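Local coordinates for protein PpBBE-like 1 D396N (Physcomitrella patens subsp. patens, PDB 6EO5) that is a variant of a cellobiose oxidase, a berberine bridge enzyme-like flavoprotein that oxidises cellobiose with FAD bound bi-covalently, at residues F225-N230 with T276-L281; K240-W245 with S265-T270; V296-N301 with I306-N311. All coordinates share one frame; numbering follows the deposited sequence.

Contact 1 of 3, residues F225-N230 with T276-L281; sequences FKYRWN and TSLLPL
Phe225 and Tyr227 of strand 222-230 receive Leu278, near the start of helix 279-288, in a helix-on-sheet contact. The strand belongs to a seven-stranded antiparallel sheet, helix-covered on this face, as in the substrate domain of berberine bridge enzymes. The two segments keep their distance, with the CA atoms of Phe225 and Leu278 8.9 Å apart, so the junction is made by side chains alone.

The apolar part rests on Phe225 and Leu278. Leu278 carries CG anti to its own backbone N (chi1 173°), which sends both methyls toward the strand, and a branched tip suits this place because two methyls can follow one residue from CB to ring. Its CD2 is 3.9 Å from both Phe225 CB and Phe225 CD1, while CD1 comes obliquely to the ring, 3.9 Å from Phe225 CD1 and 4.0 Å from Phe225 CE1. On the phenylalanine, CG sits between the backbone N and carbonyl carbon (chi1 58°), which brings CD1 and CE1 beside the leucine. An alanine here takes away the ring that Leu278 CD1 rests on, and would probably open a gap beside that methyl, with only CB left to meet CD2.

The polar part belongs to Tyr227, two residues along and facing the same way. A tyrosine is apt because its ring is long enough to lie among Val282, Phe285 and Leu286 of helix 279-288 while its hydroxyl reaches the adjoining strand 294-300. That hydroxyl is hydrogen-bonded to Glu297 OE2 there, so the buried oxygen has a partner although its neighbour across this contact is a methyl. Tyr227 and Leu278 approach from opposite directions, and Tyr227 OH stops 4.1 Å from Leu278 CD2.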
loop_
_atom_site.group_PDB
_atom_site.type_symbol
_atom_site.label_atom_id
_atom_site.label_comp_id
_atom_site.label_asym_id
_atom_site.label_seq_id
_atom_site.Cartn_x
_atom_site.Cartn_y
_atom_site.Cartn_z
ATOM N N PHE A 225 18.568 8.277 -7.416
ATOM C CA PHE A 225 18.580 9.298 -8.453
ATOM C C PHE A 225 17.209 9.946 -8.563
ATOM O O PHE A 225 16.182 9.320 -8.283
ATOM C CB PHE A 225 19.001 8.736 -9.816
ATOM C CG PHE A 225 18.141 7.604 -10.317
ATOM C CD1 PHE A 225 18.419 6.292 -9.951
ATOM C CD2 PHE A 225 17.083 7.848 -11.193
ATOM C CE1 PHE A 225 17.652 5.243 -10.432
ATOM C CE2 PHE A 225 16.297 6.804 -11.679
ATOM C CZ PHE A 225 16.585 5.497 -11.299
ATOM N N LYS A 226 17.207 11.216 -8.965
ATOM C CA LYS A 226 15.967 11.932 -9.214
ATOM C C LYS A 226 16.251 13.040 -10.216
ATOM O O LYS A 226 17.164 13.850 -10.017
ATOM C CB LYS A 226 15.384 12.487 -7.915
ATOM C CG LYS A 226 14.064 13.231 -8.068
ATOM C CD LYS A 226 13.326 13.288 -6.736
ATOM C CE LYS A 226 12.101 14.187 -6.804
ATOM N NZ LYS A 226 11.271 14.077 -5.573
ATOM N N TYR A 227 15.493 13.046 -11.310
ATOM C CA TYR A 227 15.603 14.058 -12.354
ATOM C C TYR A 227 14.273 14.789 -12.415
ATOM O O TYR A 227 13.230 14.164 -12.632
ATOM C CB TYR A 227 15.960 13.430 -13.705
ATOM C CG TYR A 227 17.128 12.472 -13.618
ATOM C CD1 TYR A 227 18.422 12.938 -13.394
ATOM C CD2 TYR A 227 16.940 11.102 -13.729
ATOM C CE1 TYR A 227 19.490 12.067 -13.295
ATOM C CE2 TYR A 227 18.009 10.221 -13.633
ATOM C CZ TYR A 227 19.284 10.714 -13.416
ATOM O OH TYR A 227 20.353 9.851 -13.323
ATOM N N ARG A 228 14.316 16.110 -12.240
ATOM C CA ARG A 228 13.142 16.920 -11.953
ATOM C C ARG A 228 13.050 18.085 -12.934
ATOM O O ARG A 228 14.074 18.625 -13.362
ATOM C CB ARG A 228 13.225 17.415 -10.498
ATOM C CG ARG A 228 12.042 18.172 -10.021
ATOM C CD ARG A 228 12.026 18.257 -8.501
ATOM N NE ARG A 228 10.879 19.061 -8.066
ATOM C CZ ARG A 228 10.420 19.111 -6.818
ATOM N NH1 ARG A 228 11.001 18.387 -5.859
ATOM N NH2 ARG A 228 9.370 19.880 -6.539
ATOM N N TRP A 229 11.821 18.457 -13.305
ATOM C CA TRP A 229 11.548 19.598 -14.179
ATOM C C TRP A 229 10.358 20.382 -13.645
ATOM O O TRP A 229 9.534 19.866 -12.886
ATOM C CB TRP A 229 11.192 19.205 -15.615
ATOM C CG TRP A 229 12.249 18.600 -16.460
ATOM C CD1 TRP A 229 12.986 19.230 -17.429
ATOM C CD2 TRP A 229 12.643 17.223 -16.487
ATOM N NE1 TRP A 229 13.831 18.333 -18.033
ATOM C CE2 TRP A 229 13.643 17.096 -17.476
ATOM C CE3 TRP A 229 12.262 16.091 -15.761
ATOM C CZ2 TRP A 229 14.257 15.883 -17.760
ATOM C CZ3 TRP A 229 12.877 14.889 -16.041
ATOM C CH2 TRP A 229 13.868 14.794 -17.031
ATOM N N ASN A 230 10.248 21.633 -14.093
ATOM C CA ASN A 230 9.133 22.496 -13.727
ATOM C C ASN A 230 8.796 23.316 -14.968
ATOM O O ASN A 230 9.230 24.457 -15.127
ATOM C CB ASN A 230 9.450 23.382 -12.533
ATOM C CG ASN A 230 8.229 24.162 -12.051
ATOM O OD1 ASN A 230 7.085 23.859 -12.420
ATOM N ND2 ASN A 230 8.466 25.169 -11.223
ATOM N N THR A 276 28.835 4.627 -9.790
ATOM C CA THR A 276 29.622 4.653 -11.022
ATOM C C THR A 276 29.079 3.713 -12.092
ATOM O O THR A 276 29.499 3.819 -13.246
ATOM C CB THR A 276 31.099 4.316 -10.746
ATOM O OG1 THR A 276 31.199 3.154 -9.908
ATOM C CG2 THR A 276 31.802 5.483 -10.087
ATOM N N SER A 277 28.157 2.815 -11.750
ATOM C CA SER A 277 27.503 1.968 -12.739
ATOM C C SER A 277 26.163 2.523 -13.238
ATOM O O SER A 277 25.604 1.963 -14.186
ATOM C CB SER A 277 27.283 0.568 -12.158
ATOM O OG SER A 277 28.507 -0.112 -11.962
ATOM N N LEU A 278 25.654 3.616 -12.651
ATOM C CA LEU A 278 24.266 4.019 -12.882
ATOM C C LEU A 278 24.047 4.584 -14.285
ATOM O O LEU A 278 23.027 4.287 -14.922
ATOM C CB LEU A 278 23.821 5.042 -11.831
ATOM C CG LEU A 278 22.435 5.666 -12.085
ATOM C CD1 LEU A 278 21.329 4.631 -11.982
ATOM C CD2 LEU A 278 22.138 6.831 -11.162
ATOM N N LEU A 279 24.967 5.408 -14.785
ATOM C CA LEU A 279 24.642 6.213 -15.964
ATOM C C LEU A 279 24.316 5.408 -17.220
ATOM O O LEU A 279 23.404 5.826 -17.956
ATOM C CB LEU A 279 25.759 7.230 -16.228
ATOM C CG LEU A 279 25.431 8.620 -15.642
ATOM C CD1 LEU A 279 25.205 8.593 -14.119
ATOM C CD2 LEU A 279 26.503 9.639 -15.993
ATOM N N PRO A 280 24.969 4.282 -17.532
ATOM C CA PRO A 280 24.495 3.485 -18.675
ATOM C C PRO A 280 23.041 3.100 -18.565
ATOM O O PRO A 280 22.384 2.905 -19.593
ATOM C CB PRO A 280 25.385 2.240 -18.641
ATOM C CG PRO A 280 26.547 2.631 -17.877
ATOM C CD PRO A 280 26.147 3.669 -16.897
ATOM N N LEU A 281 22.507 2.998 -17.346
ATOM C CA LEU A 281 21.149 2.509 -17.138
ATOM C C LEU A 281 20.082 3.602 -17.193
ATOM O O LEU A 281 18.901 3.284 -17.350
ATOM C CB LEU A 281 21.059 1.782 -15.794
ATOM C CG LEU A 281 22.058 0.642 -15.623
ATOM C CD1 LEU A 281 22.025 0.108 -14.206
ATOM C CD2 LEU A 281 21.788 -0.467 -16.629
#

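Contact 2 of 3, residues K240-W245 with S265-T270; sequences KSFQSW and SWLEGT
Leu267 of strand 264-271 projects between Phe242 and Trp245 of helix 235-246, a helix-on-sheet contact in which one branched side chain serves two aromatic ones. The aromatics are three residues apart, close to one helical turn, so both face the strand.

The tight part is buried, and the atoms that meet are all carbon. Leu267 CD2 sits over one face of the indole, 4.1 Å from the centroid of the six-membered ring and 25° off the ring normal. This is a CH-pi contact, displaced toward the rim, where Leu267 CD2 comes to 3.7 Å from Trp245 CZ3. The other methyl lies mainly against the phenylalanine: Leu267 CD1 is 3.9 Å from Phe242 CD1, the two side chains crossing at about a right angle. All three residues hold CG anti to their backbone N; for Leu267 (chi1 175°) this carries the methyl fork out toward the helix. Phe285 of helix 279-288 and Ala255 of strand 253-259 also pack on Leu267.

The looser part is the outer side of the helix. Exposed Ser244 turns its OG back to Lys240 O at 3.0 Å, reaching that oxygen from 38° out of the carbonyl plane; the serine hydroxyl is thus tied to its own helix, sharing Lys240 O with the routine bond from Ser244 N. Lys240 extends to a salt bridge with Asp345. Across the sheet, on the strand's opposite face, partly exposed Trp266 stacks with Tyr258.

The chemistry of the inner side thus implies cohesion by shape and dispersion, and the polar group that tryptophan brings into it, NE1, is satisfied by donating to Leu281 O, which links helices 235-246 and 279-288.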
loop_
_atom_site.group_PDB
_atom_site.type_symbol
_atom_site.label_atom_id
_atom_site.label_comp_id
_atom_site.label_asym_id
_atom_site.label_seq_id
_atom_site.Cartn_x
_atom_site.Cartn_y
_atom_site.Cartn_z
ATOM N N LYS A 240 6.766 10.378 -22.300
ATOM C CA LYS A 240 7.059 9.441 -23.382
ATOM C C LYS A 240 8.430 8.801 -23.199
ATOM O O LYS A 240 8.592 7.591 -23.394
ATOM C CB LYS A 240 6.976 10.146 -24.733
ATOM C CG LYS A 240 7.068 9.220 -25.930
ATOM C CD LYS A 240 6.685 9.975 -27.200
ATOM C CE LYS A 240 6.983 9.170 -28.456
ATOM N NZ LYS A 240 6.645 7.752 -28.193
ATOM N N SER A 241 9.424 9.596 -22.801
ATOM C CA SER A 241 10.757 9.049 -22.582
ATOM C C SER A 241 10.773 8.071 -21.415
ATOM O O SER A 241 11.490 7.063 -21.457
ATOM C CB SER A 241 11.752 10.170 -22.344
ATOM O OG SER A 241 13.020 9.605 -22.120
ATOM N N PHE A 242 9.997 8.358 -20.366
ATOM C CA PHE A 242 9.849 7.416 -19.257
ATOM C C PHE A 242 9.294 6.078 -19.737
ATOM O O PHE A 242 9.827 5.015 -19.392
ATOM C CB PHE A 242 8.961 8.034 -18.173
ATOM C CG PHE A 242 8.424 7.042 -17.171
ATOM C CD1 PHE A 242 9.278 6.396 -16.275
ATOM C CD2 PHE A 242 7.053 6.781 -17.104
ATOM C CE1 PHE A 242 8.782 5.489 -15.339
ATOM C CE2 PHE A 242 6.539 5.879 -16.175
ATOM C CZ PHE A 242 7.414 5.227 -15.286
ATOM N N GLN A 243 8.227 6.114 -20.553
ATOM C CA GLN A 243 7.625 4.889 -21.088
ATOM C C GLN A 243 8.614 4.088 -21.927
ATOM O O GLN A 243 8.728 2.867 -21.772
ATOM C CB GLN A 243 6.404 5.224 -21.933
ATOM C CG GLN A 243 5.130 5.380 -21.158
ATOM C CD GLN A 243 3.904 5.253 -22.044
ATOM O OE1 GLN A 243 2.807 4.980 -21.563
ATOM N NE2 GLN A 243 4.086 5.461 -23.350
ATOM N N SER A 244 9.303 4.752 -22.860
ATOM C CA SER A 244 10.269 4.053 -23.702
ATOM C C SER A 244 11.364 3.428 -22.861
ATOM O O SER A 244 11.687 2.249 -23.023
ATOM C CB SER A 244 10.873 5.011 -24.718
ATOM O OG SER A 244 9.853 5.707 -25.392
ATOM N N TRP A 245 11.938 4.215 -21.946
ATOM C CA TRP A 245 12.989 3.725 -21.063
ATOM C C TRP A 245 12.492 2.591 -20.172
ATOM O O TRP A 245 13.208 1.597 -19.956
ATOM C CB TRP A 245 13.511 4.888 -20.215
ATOM C CG TRP A 245 14.436 4.492 -19.078
ATOM C CD1 TRP A 245 15.756 4.182 -19.173
ATOM C CD2 TRP A 245 14.103 4.397 -17.677
ATOM N NE1 TRP A 245 16.266 3.891 -17.932
ATOM C CE2 TRP A 245 15.275 4.015 -16.996
ATOM C CE3 TRP A 245 12.929 4.597 -16.938
ATOM C CZ2 TRP A 245 15.312 3.834 -15.611
ATOM C CZ3 TRP A 245 12.969 4.409 -15.559
ATOM C CH2 TRP A 245 14.150 4.031 -14.914
ATOM N N SER A 265 7.373 17.682 -13.037
ATOM C CA SER A 265 7.465 16.262 -13.360
ATOM C C SER A 265 8.852 15.755 -12.986
ATOM O O SER A 265 9.831 16.507 -13.021
ATOM C CB SER A 265 7.186 15.983 -14.845
ATOM O OG SER A 265 8.183 16.560 -15.668
ATOM N N TRP A 266 8.935 14.473 -12.625
ATOM C CA TRP A 266 10.243 13.920 -12.296
ATOM C C TRP A 266 10.255 12.411 -12.481
ATOM O O TRP A 266 9.211 11.758 -12.538
ATOM C CB TRP A 266 10.682 14.288 -10.869
ATOM C CG TRP A 266 9.934 13.643 -9.707
ATOM C CD1 TRP A 266 9.878 12.306 -9.387
ATOM C CD2 TRP A 266 9.203 14.328 -8.674
ATOM N NE1 TRP A 266 9.134 12.125 -8.239
ATOM C CE2 TRP A 266 8.716 13.350 -7.782
ATOM C CE3 TRP A 266 8.918 15.679 -8.416
ATOM C CZ2 TRP A 266 7.953 13.680 -6.664
ATOM C CZ3 TRP A 266 8.165 15.999 -7.300
ATOM C CH2 TRP A 266 7.691 15.006 -6.444
ATOM N N LEU A 267 11.465 11.874 -12.600
ATOM C CA LEU A 267 11.717 10.447 -12.485
ATOM C C LEU A 267 12.557 10.252 -11.238
ATOM O O LEU A 267 13.602 10.888 -11.095
ATOM C CB LEU A 267 12.442 9.896 -13.712
ATOM C CG LEU A 267 12.853 8.430 -13.610
ATOM C CD1 LEU A 267 11.631 7.542 -13.435
ATOM C CD2 LEU A 267 13.656 8.005 -14.823
ATOM N N GLU A 268 12.090 9.413 -10.323
ATOM C CA GLU A 268 12.829 9.092 -9.112
ATOM C C GLU A 268 13.044 7.586 -9.029
ATOM O O GLU A 268 12.159 6.807 -9.393
ATOM C CB GLU A 268 12.103 9.597 -7.865
ATOM C CG GLU A 268 12.910 9.370 -6.603
ATOM C CD GLU A 268 12.235 9.877 -5.346
ATOM O OE1 GLU A 268 11.035 10.240 -5.422
ATOM O OE2 GLU A 268 12.917 9.905 -4.285
ATOM N N GLY A 269 14.220 7.168 -8.552
ATOM C CA GLY A 269 14.498 5.744 -8.533
ATOM C C GLY A 269 15.636 5.351 -7.618
ATOM O O GLY A 269 16.426 6.176 -7.160
ATOM N N THR A 270 15.708 4.047 -7.371
ATOM C CA THR A 270 16.746 3.448 -6.552
ATOM C C THR A 270 17.421 2.338 -7.341
ATOM O O THR A 270 16.741 1.467 -7.901
ATOM C CB THR A 270 16.164 2.901 -5.247
ATOM O OG1 THR A 270 15.592 3.984 -4.494
ATOM C CG2 THR A 270 17.256 2.203 -4.425
#

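Contact 3 of 3, residues V296-N301 with I306-N311; sequences VEEELN and ILVNWN
Leu300, at the end of strand 294-300, meets Val308 of helix 302-308 across the tight strand-to-helix connection. From its CB the chain leaves with CG anti to the carbonyl carbon (chi1 -55°). CG works as a spacer, still 4.8 Å from Val308 CG2, and there the side chain forks. CD1 continues the extended line away from CA (chi2 171°) and makes the touch, 3.6 Å from Val308 CG2 and 4.1 Å from Val308 CB. CD2 turns back along its own strand and rests on Glu298, 3.6 Å from that residue's CG.

Valine suits the helix side because its beta branch places a methyl close to the backbone, where a single leucine tip can meet it. The same CG2 also has Glu298 OE1 nearby, at 4.3 Å; the carboxylate only passes the methyl, and its polar partner is Ser314, hydrogen-bonded to OE2.

Both ends of this short helix are capped. Asn301 OD1 accepts from Gln304 N as an N-cap, and Asn311, with positive phi, closes a Schellman motif in which Asn311 N reaches Val308 O at 2.9 Å. Between these caps the helix lies beside strand 294-300, one of the sheet's two outermost strands within the chain, Val308 leaning on His224 of strand 222-230 and Ile306 on Tyr126 of helix 122-133.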
loop_
_atom_site.group_PDB
_atom_site.type_symbol
_atom_site.label_atom_id
_atom_site.label_comp_id
_atom_site.label_asym_id
_atom_site.label_seq_id
_atom_site.Cartn_x
_atom_site.Cartn_y
_atom_site.Cartn_z
ATOM N N VAL A 296 20.076 14.857 -9.314
ATOM C CA VAL A 296 20.553 14.367 -8.024
ATOM C C VAL A 296 20.838 12.876 -8.151
ATOM O O VAL A 296 19.914 12.086 -8.371
ATOM C CB VAL A 296 19.546 14.624 -6.900
ATOM C CG1 VAL A 296 19.971 13.875 -5.646
ATOM C CG2 VAL A 296 19.424 16.115 -6.639
ATOM N N GLU A 297 22.112 12.492 -8.009
ATOM C CA GLU A 297 22.540 11.094 -8.006
ATOM C C GLU A 297 23.497 10.907 -6.841
ATOM O O GLU A 297 24.509 11.602 -6.757
ATOM C CB GLU A 297 23.216 10.705 -9.325
ATOM C CG GLU A 297 22.348 10.902 -10.570
ATOM C CD GLU A 297 23.170 11.131 -11.837
ATOM O OE1 GLU A 297 24.393 11.378 -11.728
ATOM O OE2 GLU A 297 22.593 11.082 -12.944
ATOM N N GLU A 298 23.193 9.962 -5.959
ATOM C CA GLU A 298 23.794 9.914 -4.632
ATOM C C GLU A 298 23.971 8.468 -4.198
ATOM O O GLU A 298 22.991 7.722 -4.147
ATOM C CB GLU A 298 22.895 10.642 -3.643
ATOM C CG GLU A 298 23.507 10.858 -2.287
ATOM C CD GLU A 298 22.541 11.549 -1.322
ATOM O OE1 GLU A 298 21.355 11.795 -1.727
ATOM O OE2 GLU A 298 22.985 11.833 -0.167
ATOM N N GLU A 299 25.199 8.066 -3.871
ATOM C CA GLU A 299 25.413 6.727 -3.332
ATOM C C GLU A 299 25.211 6.744 -1.819
ATOM O O GLU A 299 25.722 7.632 -1.128
ATOM C CB GLU A 299 26.796 6.197 -3.694
ATOM C CG GLU A 299 27.007 4.744 -3.295
ATOM C CD GLU A 299 28.283 4.149 -3.879
ATOM O OE1 GLU A 299 28.375 4.016 -5.125
ATOM O OE2 GLU A 299 29.202 3.829 -3.091
ATOM N N LEU A 300 24.450 5.772 -1.313
ATOM C CA LEU A 300 23.987 5.747 0.071
ATOM C C LEU A 300 23.998 4.314 0.578
ATOM O O LEU A 300 24.112 3.367 -0.201
ATOM C CB LEU A 300 22.557 6.296 0.201
ATOM C CG LEU A 300 22.247 7.681 -0.345
ATOM C CD1 LEU A 300 20.759 7.929 -0.316
ATOM C CD2 LEU A 300 22.980 8.697 0.498
ATOM N N ASN A 301 23.858 4.149 1.895
ATOM C CA ASN A 301 23.513 2.839 2.420
ATOM C C ASN A 301 21.992 2.732 2.498
ATOM O O ASN A 301 21.265 3.699 2.233
ATOM C CB ASN A 301 24.182 2.580 3.773
ATOM C CG ASN A 301 23.654 3.462 4.891
ATOM O OD1 ASN A 301 22.450 3.712 5.013
ATOM N ND2 ASN A 301 24.563 3.919 5.742
ATOM N N ILE A 306 16.139 4.929 2.654
ATOM C CA ILE A 306 14.819 5.088 3.255
ATOM C C ILE A 306 14.586 6.537 3.660
ATOM O O ILE A 306 13.497 7.083 3.473
ATOM C CB ILE A 306 14.679 4.138 4.456
ATOM C CG1 ILE A 306 14.965 2.707 4.016
ATOM C CG2 ILE A 306 13.299 4.241 5.055
ATOM C CD1 ILE A 306 13.966 2.187 3.031
ATOM N N LEU A 307 15.606 7.188 4.219
ATOM C CA LEU A 307 15.414 8.566 4.651
ATOM C C LEU A 307 15.271 9.497 3.460
ATOM O O LEU A 307 14.416 10.391 3.460
ATOM C CB LEU A 307 16.570 8.995 5.547
ATOM C CG LEU A 307 16.540 8.335 6.927
ATOM C CD1 LEU A 307 17.934 8.231 7.531
ATOM C CD2 LEU A 307 15.604 9.115 7.833
ATOM N N VAL A 308 16.088 9.302 2.431
ATOM C CA VAL A 308 16.051 10.209 1.295
ATOM C C VAL A 308 14.742 10.047 0.536
ATOM O O VAL A 308 14.144 11.034 0.081
ATOM C CB VAL A 308 17.283 9.977 0.403
ATOM C CG1 VAL A 308 17.174 10.756 -0.880
ATOM C CG2 VAL A 308 18.537 10.386 1.156
ATOM N N ASN A 309 14.250 8.805 0.425
ATOM C CA ASN A 309 12.985 8.538 -0.249
ATOM C C ASN A 309 11.798 9.129 0.487
ATOM O O ASN A 309 10.679 9.057 -0.026
ATOM C CB ASN A 309 12.761 7.038 -0.427
ATOM C CG ASN A 309 13.487 6.488 -1.625
ATOM O OD1 ASN A 309 13.979 7.245 -2.455
ATOM N ND2 ASN A 309 13.550 5.166 -1.731
ATOM N N TRP A 310 12.002 9.697 1.671
ATOM C CA TRP A 310 10.961 10.466 2.335
ATOM C C TRP A 310 11.402 11.900 2.622
ATOM O O TRP A 310 10.903 12.529 3.559
ATOM C CB TRP A 310 10.502 9.762 3.606
ATOM C CG TRP A 310 9.130 10.176 3.977
ATOM C CD1 TRP A 310 8.750 10.830 5.116
ATOM C CD2 TRP A 310 7.946 10.000 3.197
ATOM N NE1 TRP A 310 7.402 11.062 5.094
ATOM C CE2 TRP A 310 6.880 10.569 3.927
ATOM C CE3 TRP A 310 7.679 9.413 1.954
ATOM C CZ2 TRP A 310 5.552 10.561 3.460
ATOM C CZ3 TRP A 310 6.369 9.408 1.486
ATOM C CH2 TRP A 310 5.316 9.982 2.244
ATOM N N ASN A 311 12.329 12.425 1.810
ATOM C CA ASN A 311 12.767 13.819 1.839
ATOM C C ASN A 311 13.560 14.182 3.095
ATOM O O ASN A 311 13.597 15.351 3.496
ATOM C CB ASN A 311 11.582 14.770 1.673
ATOM C CG ASN A 311 10.933 14.636 0.325
ATOM O OD1 ASN A 311 11.589 14.783 -0.694
ATOM N ND2 ASN A 311 9.639 14.325 0.309
#

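In the fold
All three contacts join helices to one antiparallel sheet, whose strands 294-300, 222-230 and 264-271 lie side by side. Contacts 1 and 2 are buried on one face, about 9 Å apart between centres, and contact 2 is nested along the chain within the loop contact 1 closes. Each sets a leucine against aromatic residues, though the leucine comes from the helix side in contact 1 and from the strand in contact 2. Contact 3 has its helix on the other face, at the sheet's edge, and is only partly buried: aliphatic groups meet without any ring, a carboxylate stands close by, and only four residues, the first turn of its own helix, separate its segments.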